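Local coordinates for phosphoribosylaminoimidazole carboxylase, ATPase subunit (PDB 3AX6), which probably catalyses the ATP-dependent carboxylation of 5-aminoimidazole ribonucleotide with bicarbonate, a step of de novo purine biosynthesis, at residues V172-R184 against G188-Y199. Residues are numbered along the deposited sequence; the frame is centred on the assembly and turned at random.
Sequences VEIEKELAVMVAR and GEIACYPVVEMY. With ADP (adenosine-5'-diphosphate), chain E.
Two pairs of backbone hydrogen bonds, Ala179 with Val196 and Ala183 with Ala191, join strands 176-184 and 190-198 into an antiparallel hairpin; the bond from Val196 N to Ala179 O is short (2.7 Å) and nearly straight (174°). Between them the register slips at Tyr193 and Pro194. Tyr193 N still bonds to Met181 O, but where the slip parts the strands a water accepts from Met181 N and donates to Pro194 O. Proline suits this place, where no strand N-H is used. A second water links Glu177 N to Met198 O.

The Ala179 methyl rests on Val196 CG2 (3.7 Å); its small size suits a face closely covered by Ser265 of a loop and, over Val196, Tyr268. Tyr193 brings its ring edge to Met181 O and CD2 to Met181 CB (3.6 Å). On the other face Val180 CG2, anti to the backbone N, reaches Cys192 SG at 3.7 Å, under helix 218-235.

The hairpin belongs to the large antiparallel sheet of the ATP-grasp fold, whose nucleotide site it helps form. Glu177 points its carboxylate away from strand 190-198, OE1 accepting from ADP O3' and OE2 from O2' (both 2.8 Å). Val172 N bonds to adenine N1.

At the same end of the hairpin, Lys176 NZ meets Glu197 OE2 at 2.6 Å from above the carboxylate plane. Glu197 is buried, and Lys176 and Arg215, both salt-bridged to OE2, probably balance its charge.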
ATOM      1  N   VAL A 172     -23.645 -13.834  27.903  1.00 21.20           N
ATOM      2  CA  VAL A 172     -24.151 -14.031  26.551  1.00 21.56           C
ATOM      3  C   VAL A 172     -23.606 -15.315  25.921  1.00 21.00           C
ATOM      4  O   VAL A 172     -22.402 -15.576  25.967  1.00 20.41           O
ATOM      5  CB  VAL A 172     -23.757 -12.821  25.650  1.00 22.35           C
ATOM      6  CG1 VAL A 172     -24.015 -13.142  24.188  1.00 23.58           C
ATOM      7  CG2 VAL A 172     -24.538 -11.575  26.072  1.00 20.94           C
ATOM      8  N   GLU A 173     -24.494 -16.120  25.345  1.00 20.49           N
ATOM      9  CA  GLU A 173     -24.068 -17.349  24.682  1.00 21.08           C
ATOM     10  C   GLU A 173     -23.698 -16.969  23.258  1.00 19.53           C
ATOM     11  O   GLU A 173     -24.551 -16.917  22.367  1.00 19.36           O
ATOM     12  CB  GLU A 173     -25.183 -18.399  24.675  1.00 20.85           C
ATOM     13  CG  GLU A 173     -25.688 -18.762  26.060  1.00 25.30           C
ATOM     14  CD  GLU A 173     -26.479 -20.063  26.082  1.00 27.89           C
ATOM     15  OE1 GLU A 173     -27.354 -20.254  25.207  1.00 27.91           O
ATOM     16  OE2 GLU A 173     -26.223 -20.892  26.983  1.00 30.57           O
ATOM     17  N   ILE A 174     -22.413 -16.698  23.065  1.00 21.17           N
ATOM     18  CA  ILE A 174     -21.875 -16.286  21.776  1.00 21.09           C
ATOM     19  C   ILE A 174     -21.779 -17.413  20.757  1.00 21.03           C
ATOM     20  O   ILE A 174     -21.253 -18.481  21.050  1.00 21.44           O
ATOM     21  CB  ILE A 174     -20.476 -15.643  21.958  1.00 21.01           C
ATOM     22  CG1 ILE A 174     -20.592 -14.428  22.878  1.00 19.73           C
ATOM     23  CG2 ILE A 174     -19.906 -15.206  20.608  1.00 19.86           C
ATOM     24  CD1 ILE A 174     -19.260 -13.838  23.279  1.00 22.03           C
ATOM     25  N   GLU A 175     -22.293 -17.154  19.560  1.00 19.70           N
ATOM     26  CA  GLU A 175     -22.263 -18.114  18.466  1.00 21.20           C
ATOM     27  C   GLU A 175     -21.028 -17.763  17.636  1.00 21.80           C
ATOM     28  O   GLU A 175     -20.226 -18.629  17.282  1.00 22.33           O
ATOM     29  CB  GLU A 175     -23.518 -17.963  17.606  1.00 22.87           C
ATOM     30  CG  GLU A 175     -24.157 -19.266  17.161  1.00 30.40           C
ATOM     31  CD  GLU A 175     -23.253 -20.099  16.275  1.00 34.19           C
ATOM     32  OE1 GLU A 175     -22.805 -19.586  15.226  1.00 34.64           O
ATOM     33  OE2 GLU A 175     -22.997 -21.271  16.629  1.00 36.86           O
ATOM     34  N   LYS A 176     -20.896 -16.476  17.329  1.00 20.72           N
ATOM     35  CA  LYS A 176     -19.770 -15.952  16.559  1.00 20.65           C
ATOM     36  C   LYS A 176     -19.476 -14.537  17.041  1.00 18.75           C
ATOM     37  O   LYS A 176     -20.370 -13.849  17.539  1.00 18.49           O
ATOM     38  CB  LYS A 176     -20.112 -15.906  15.068  1.00 21.51           C
ATOM     39  CG  LYS A 176     -20.311 -17.261  14.440  1.00 25.33           C
ATOM     40  CD  LYS A 176     -19.266 -17.515  13.376  1.00 28.88           C
ATOM     41  CE  LYS A 176     -19.343 -18.944  12.863  1.00 32.12           C
ATOM     42  NZ  LYS A 176     -18.396 -19.169  11.737  1.00 32.79           N
ATOM     43  N   GLU A 177     -18.226 -14.112  16.917  1.00 16.01           N
ATOM     44  CA  GLU A 177     -17.856 -12.759  17.314  1.00 15.60           C
ATOM     45  C   GLU A 177     -17.534 -12.021  16.029  1.00 15.00           C
ATOM     46  O   GLU A 177     -16.702 -12.463  15.237  1.00 15.48           O
ATOM     47  CB  GLU A 177     -16.674 -12.782  18.291  1.00 18.24           C
ATOM     48  CG  GLU A 177     -17.093 -13.294  19.674  1.00 20.19           C
ATOM     49  CD  GLU A 177     -16.034 -13.104  20.746  1.00 24.41           C
ATOM     50  OE1 GLU A 177     -15.510 -11.977  20.858  1.00 26.45           O
ATOM     51  OE2 GLU A 177     -15.738 -14.075  21.487  1.00 24.67           O
ATOM     52  N   LEU A 178     -18.221 -10.903  15.820  1.00 13.13           N
ATOM     53  CA  LEU A 178     -18.083 -10.136  14.593  1.00 11.13           C
ATOM     54  C   LEU A 178     -17.526  -8.728  14.755  1.00 11.73           C
ATOM     55  O   LEU A 178     -17.605  -8.132  15.828  1.00 12.22           O
ATOM     56  CB  LEU A 178     -19.448 -10.057  13.905  1.00  8.85           C
ATOM     57  CG  LEU A 178     -20.238 -11.373  13.837  1.00 11.17           C
ATOM     58  CD1 LEU A 178     -21.665 -11.085  13.394  1.00 11.32           C
ATOM     59  CD2 LEU A 178     -19.573 -12.357  12.892  1.00  7.83           C
ATOM     60  N   ALA A 179     -16.973  -8.201  13.667  1.00  9.44           N
ATOM     61  CA  ALA A 179     -16.414  -6.857  13.661  1.00 10.82           C
ATOM     62  C   ALA A 179     -16.697  -6.164  12.333  1.00 11.39           C
ATOM     63  O   ALA A 179     -16.760  -6.801  11.279  1.00 11.97           O
ATOM     64  CB  ALA A 179     -14.910  -6.906  13.910  1.00  4.54           C
ATOM     65  N   VAL A 180     -16.886  -4.855  12.388  1.00 13.61           N
ATOM     66  CA  VAL A 180     -17.135  -4.091  11.174  1.00 14.91           C
ATOM     67  C   VAL A 180     -16.580  -2.680  11.310  1.00 14.64           C
ATOM     68  O   VAL A 180     -16.824  -1.996  12.306  1.00 13.93           O
ATOM     69  CB  VAL A 180     -18.643  -4.019  10.852  1.00 14.62           C
ATOM     70  CG1 VAL A 180     -19.395  -3.580  12.068  1.00 18.72           C
ATOM     71  CG2 VAL A 180     -18.891  -3.045   9.695  1.00 15.51           C
HETATM   72  N   MSE A 181     -15.807  -2.264  10.312  1.00 13.26           N
HETATM   73  CA  MSE A 181     -15.239  -0.928  10.295  1.00 13.18           C
HETATM   74  C   MSE A 181     -16.267  -0.008   9.649  1.00 12.47           C
HETATM   75  O   MSE A 181     -16.885  -0.368   8.649  1.00 12.15           O
HETATM   76  CB  MSE A 181     -13.959  -0.880   9.445  1.00 12.79           C
HETATM   77  CG  MSE A 181     -12.871  -1.878   9.828  1.00 15.26           C
HETATM   78 SE   MSE A 181     -12.271  -1.705  11.645  1.00 17.27          SE
HETATM   79  CE  MSE A 181     -11.603   0.106  11.597  1.00 14.81           C
ATOM     80  N   VAL A 182     -16.457   1.173  10.219  1.00 12.36           N
ATOM     81  CA  VAL A 182     -17.375   2.146   9.647  1.00 11.21           C
ATOM     82  C   VAL A 182     -16.774   3.554   9.817  1.00 12.39           C
ATOM     83  O   VAL A 182     -16.367   3.964  10.907  1.00 10.99           O
ATOM     84  CB  VAL A 182     -18.798   2.020  10.271  1.00 12.19           C
ATOM     85  CG1 VAL A 182     -18.707   1.801  11.753  1.00 16.05           C
ATOM     86  CG2 VAL A 182     -19.614   3.262   9.967  1.00 13.54           C
ATOM     87  N   ALA A 183     -16.672   4.280   8.711  1.00 10.77           N
ATOM     88  CA  ALA A 183     -16.100   5.615   8.752  1.00 12.43           C
ATOM     89  C   ALA A 183     -17.182   6.652   8.527  1.00 13.02           C
ATOM     90  O   ALA A 183     -18.173   6.394   7.832  1.00 12.81           O
ATOM     91  CB  ALA A 183     -15.023   5.751   7.692  1.00 10.55           C
ATOM     92  N   ARG A 184     -16.987   7.827   9.113  1.00 13.32           N
ATOM     93  CA  ARG A 184     -17.946   8.907   8.973  1.00 14.55           C
ATOM     94  C   ARG A 184     -17.237  10.257   8.916  1.00 15.52           C
ATOM     95  O   ARG A 184     -16.252  10.485   9.626  1.00 15.61           O
ATOM     96  CB  ARG A 184     -18.943   8.877  10.143  1.00 12.35           C
ATOM     97  CG  ARG A 184     -20.006   9.968  10.107  1.00 13.77           C
ATOM     98  CD  ARG A 184     -21.019   9.783  11.241  1.00 16.16           C
ATOM     99  NE  ARG A 184     -22.052  10.825  11.282  1.00 15.41           N
ATOM    100  CZ  ARG A 184     -21.836  12.091  11.642  1.00 15.09           C
ATOM    101  NH1 ARG A 184     -20.620  12.495  11.997  1.00 11.49           N
ATOM    102  NH2 ARG A 184     -22.843  12.950  11.663  1.00 12.12           N
ATOM    103  N   GLY A 188     -21.312  14.125   7.519  1.00 18.56           N
ATOM    104  CA  GLY A 188     -22.320  13.112   7.769  1.00 17.38           C
ATOM    105  C   GLY A 188     -22.278  11.920   6.829  1.00 16.73           C
ATOM    106  O   GLY A 188     -23.048  10.976   6.996  1.00 16.37           O
ATOM    107  N   GLU A 189     -21.400  11.949   5.834  1.00 16.26           N
ATOM    108  CA  GLU A 189     -21.312  10.817   4.920  1.00 17.50           C
ATOM    109  C   GLU A 189     -20.781   9.597   5.676  1.00 16.46           C
ATOM    110  O   GLU A 189     -19.836   9.718   6.456  1.00 15.87           O
ATOM    111  CB  GLU A 189     -20.392  11.143   3.734  1.00 18.18           C
ATOM    112  CG  GLU A 189     -19.960   9.898   2.970  1.00 20.41           C
ATOM    113  CD  GLU A 189     -19.315  10.185   1.622  1.00 21.25           C
ATOM    114  OE1 GLU A 189     -18.501  11.127   1.527  1.00 20.87           O
ATOM    115  OE2 GLU A 189     -19.615   9.445   0.659  1.00 19.52           O
ATOM    116  N   ILE A 190     -21.399   8.433   5.464  1.00 16.88           N
ATOM    117  CA  ILE A 190     -20.961   7.196   6.122  1.00 17.26           C
ATOM    118  C   ILE A 190     -20.467   6.183   5.093  1.00 15.25           C
ATOM    119  O   ILE A 190     -20.934   6.153   3.960  1.00 15.64           O
ATOM    120  CB  ILE A 190     -22.097   6.511   6.955  1.00 20.38           C
ATOM    121  CG1 ILE A 190     -23.292   6.206   6.053  1.00 24.34           C
ATOM    122  CG2 ILE A 190     -22.518   7.393   8.124  1.00 19.87           C
ATOM    123  CD1 ILE A 190     -24.471   5.530   6.758  1.00 26.36           C
ATOM    124  N   ALA A 191     -19.509   5.360   5.502  1.00 14.26           N
ATOM    125  CA  ALA A 191     -18.934   4.330   4.647  1.00 12.18           C
ATOM    126  C   ALA A 191     -18.822   3.070   5.499  1.00 11.44           C
ATOM    127  O   ALA A 191     -18.079   3.040   6.474  1.00 11.27           O
ATOM    128  CB  ALA A 191     -17.554   4.764   4.162  1.00 13.07           C
ATOM    129  N   CYS A 192     -19.560   2.031   5.142  1.00 10.56           N
ATOM    130  CA  CYS A 192     -19.525   0.813   5.934  1.00 10.77           C
ATOM    131  C   CYS A 192     -18.814  -0.324   5.213  1.00  9.97           C
ATOM    132  O   CYS A 192     -19.040  -0.571   4.031  1.00  8.76           O
ATOM    133  CB  CYS A 192     -20.951   0.394   6.314  1.00  9.58           C
ATOM    134  SG  CYS A 192     -21.027  -0.899   7.585  1.00 17.16           S
ATOM    135  N   TYR A 193     -17.953  -1.015   5.949  1.00  9.16           N
ATOM    136  CA  TYR A 193     -17.186  -2.128   5.409  1.00  9.25           C
ATOM    137  C   TYR A 193     -17.902  -3.443   5.614  1.00  9.56           C
ATOM    138  O   TYR A 193     -18.921  -3.506   6.288  1.00  8.96           O
ATOM    139  CB  TYR A 193     -15.808  -2.183   6.079  1.00  6.76           C
ATOM    140  CG  TYR A 193     -14.836  -1.179   5.499  1.00  9.66           C
ATOM    141  CD1 TYR A 193     -14.101  -1.468   4.349  1.00  8.81           C
ATOM    142  CD2 TYR A 193     -14.681   0.079   6.075  1.00  9.08           C
ATOM    143  CE1 TYR A 193     -13.236  -0.524   3.794  1.00 10.88           C
ATOM    144  CE2 TYR A 193     -13.828   1.024   5.529  1.00 10.89           C
ATOM    145  CZ  TYR A 193     -13.109   0.721   4.392  1.00 10.43           C
ATOM    146  OH  TYR A 193     -12.271   1.671   3.862  1.00 11.10           O
ATOM    147  N   PRO A 194     -17.396  -4.512   4.994  1.00 11.88           N
ATOM    148  CA  PRO A 194     -18.071  -5.793   5.197  1.00 12.57           C
ATOM    149  C   PRO A 194     -17.909  -6.182   6.674  1.00 13.11           C
ATOM    150  O   PRO A 194     -17.019  -5.677   7.366  1.00 10.23           O
ATOM    151  CB  PRO A 194     -17.306  -6.735   4.270  1.00 13.10           C
ATOM    152  CG  PRO A 194     -16.840  -5.824   3.169  1.00 13.27           C
ATOM    153  CD  PRO A 194     -16.386  -4.606   3.923  1.00 11.16           C
ATOM    154  N   VAL A 195     -18.783  -7.047   7.168  1.00 13.27           N
ATOM    155  CA  VAL A 195     -18.652  -7.483   8.541  1.00 14.71           C
ATOM    156  C   VAL A 195     -17.674  -8.652   8.474  1.00 14.86           C
ATOM    157  O   VAL A 195     -17.715  -9.434   7.527  1.00 14.80           O
ATOM    158  CB  VAL A 195     -20.027  -7.914   9.150  1.00 14.39           C
ATOM    159  CG1 VAL A 195     -21.073  -8.014   8.074  1.00 12.93           C
ATOM    160  CG2 VAL A 195     -19.892  -9.230   9.888  1.00 14.06           C
ATOM    161  N   VAL A 196     -16.771  -8.750   9.446  1.00 14.14           N
ATOM    162  CA  VAL A 196     -15.806  -9.844   9.449  1.00 13.80           C
ATOM    163  C   VAL A 196     -15.990 -10.761  10.644  1.00 14.19           C
ATOM    164  O   VAL A 196     -16.633 -10.399  11.632  1.00 11.50           O
ATOM    165  CB  VAL A 196     -14.350  -9.334   9.409  1.00 13.83           C
ATOM    166  CG1 VAL A 196     -14.113  -8.580   8.115  1.00 14.93           C
ATOM    167  CG2 VAL A 196     -14.059  -8.459  10.611  1.00 14.59           C
ATOM    168  N   GLU A 197     -15.411 -11.951  10.536  1.00 14.59           N
ATOM    169  CA  GLU A 197     -15.521 -12.976  11.564  1.00 14.11           C
ATOM    170  C   GLU A 197     -14.213 -13.203  12.303  1.00 15.18           C
ATOM    171  O   GLU A 197     -13.153 -13.341  11.685  1.00 13.52           O
ATOM    172  CB  GLU A 197     -15.978 -14.286  10.906  1.00 14.21           C
ATOM    173  CG  GLU A 197     -16.183 -15.482  11.833  1.00 17.72           C
ATOM    174  CD  GLU A 197     -16.491 -16.778  11.068  1.00 19.38           C
ATOM    175  OE1 GLU A 197     -17.106 -16.719   9.981  1.00 22.26           O
ATOM    176  OE2 GLU A 197     -16.133 -17.865  11.559  1.00 21.11           O
HETATM  177  N   MSE A 198     -14.293 -13.227  13.630  1.00 16.54           N
HETATM  178  CA  MSE A 198     -13.126 -13.489  14.458  1.00 19.76           C
HETATM  179  C   MSE A 198     -13.036 -15.004  14.562  1.00 20.18           C
HETATM  180  O   MSE A 198     -13.977 -15.653  15.010  1.00 18.67           O
HETATM  181  CB  MSE A 198     -13.297 -12.908  15.865  1.00 23.53           C
HETATM  182  CG  MSE A 198     -13.575 -11.416  15.912  1.00 29.79           C
HETATM  183 SE   MSE A 198     -12.267 -10.388  14.943  1.00 36.57          SE
HETATM  184  CE  MSE A 198     -10.875 -10.327  16.279  1.00 34.56           C
ATOM    185  N   TYR A 199     -11.915 -15.569  14.132  1.00 20.93           N
ATOM    186  CA  TYR A 199     -11.727 -17.012  14.189  1.00 21.16           C
ATOM    187  C   TYR A 199     -10.843 -17.368  15.385  1.00 21.82           C
ATOM    188  O   TYR A 199     -11.204 -18.201  16.217  1.00 23.85           O
ATOM    189  CB  TYR A 199     -11.076 -17.498  12.898  1.00 21.31           C
ATOM    190  CG  TYR A 199     -10.920 -18.990  12.820  1.00 21.79           C
ATOM    191  CD1 TYR A 199     -11.968 -19.796  12.383  1.00 21.97           C
ATOM    192  CD2 TYR A 199      -9.727 -19.603  13.188  1.00 22.45           C
ATOM    193  CE1 TYR A 199     -11.833 -21.176  12.310  1.00 21.72           C
ATOM    194  CE2 TYR A 199      -9.581 -20.984  13.120  1.00 23.51           C
ATOM    195  CZ  TYR A 199     -10.636 -21.762  12.679  1.00 23.59           C
ATOM    196  OH  TYR A 199     -10.489 -23.126  12.600  1.00 27.48           O
TER
HETATM  197  PB  ADP E 381     -11.397  -7.049  26.253  1.00 48.46           P
HETATM  198  O1B ADP E 381     -11.622  -6.894  24.788  1.00 47.85           O
HETATM  199  O2B ADP E 381     -10.342  -8.255  26.498  1.00 48.72           O
HETATM  200  O3B ADP E 381     -10.787  -5.603  26.860  1.00 47.13           O
HETATM  201  PA  ADP E 381     -13.981  -8.084  26.192  1.00 38.43           P
HETATM  202  O1A ADP E 381     -15.233  -7.321  26.420  1.00 34.95           O
HETATM  203  O2A ADP E 381     -13.675  -8.109  24.599  1.00 39.65           O
HETATM  204  O3A ADP E 381     -12.784  -7.375  27.076  1.00 43.77           O
HETATM  205  O5' ADP E 381     -14.188  -9.588  26.779  1.00 37.43           O
HETATM  206  C5' ADP E 381     -13.306 -10.484  26.084  1.00 32.89           C
HETATM  207  C4' ADP E 381     -14.020 -11.802  25.762  1.00 30.37           C
HETATM  208  O4' ADP E 381     -14.883 -12.214  26.871  1.00 28.36           O
HETATM  209  C3' ADP E 381     -14.926 -11.665  24.526  1.00 29.61           C
HETATM  210  O3' ADP E 381     -14.211 -11.883  23.301  1.00 31.86           O
HETATM  211  C2' ADP E 381     -16.017 -12.699  24.794  1.00 27.74           C
HETATM  212  O2' ADP E 381     -15.655 -13.980  24.273  1.00 28.42           O
HETATM  213  C1' ADP E 381     -16.151 -12.696  26.329  1.00 24.62           C
HETATM  214  N9  ADP E 381     -17.292 -11.870  26.776  1.00 22.53           N
HETATM  215  C8  ADP E 381     -17.339 -10.501  26.885  1.00 20.97           C
HETATM  216  N7  ADP E 381     -18.508 -10.117  27.303  1.00 20.10           N
HETATM  217  C5  ADP E 381     -19.292 -11.200  27.495  1.00 20.54           C
HETATM  218  C6  ADP E 381     -20.630 -11.412  27.927  1.00 19.54           C
HETATM  219  N6  ADP E 381     -21.431 -10.345  28.263  1.00 18.90           N
HETATM  220  N1  ADP E 381     -21.101 -12.676  28.003  1.00 21.36           N
HETATM  221  C2  ADP E 381     -20.342 -13.727  27.680  1.00 22.25           C
HETATM  222  N3  ADP E 381     -19.080 -13.572  27.268  1.00 22.37           N
HETATM  223  C4  ADP E 381     -18.523 -12.344  27.161  1.00 21.35           C
HETATM  224  O   HOH W   1     -16.386 -15.948  16.315  1.00 11.54           O
HETATM  225  O   HOH W   2     -14.955  -4.641   8.430  1.00  8.25           O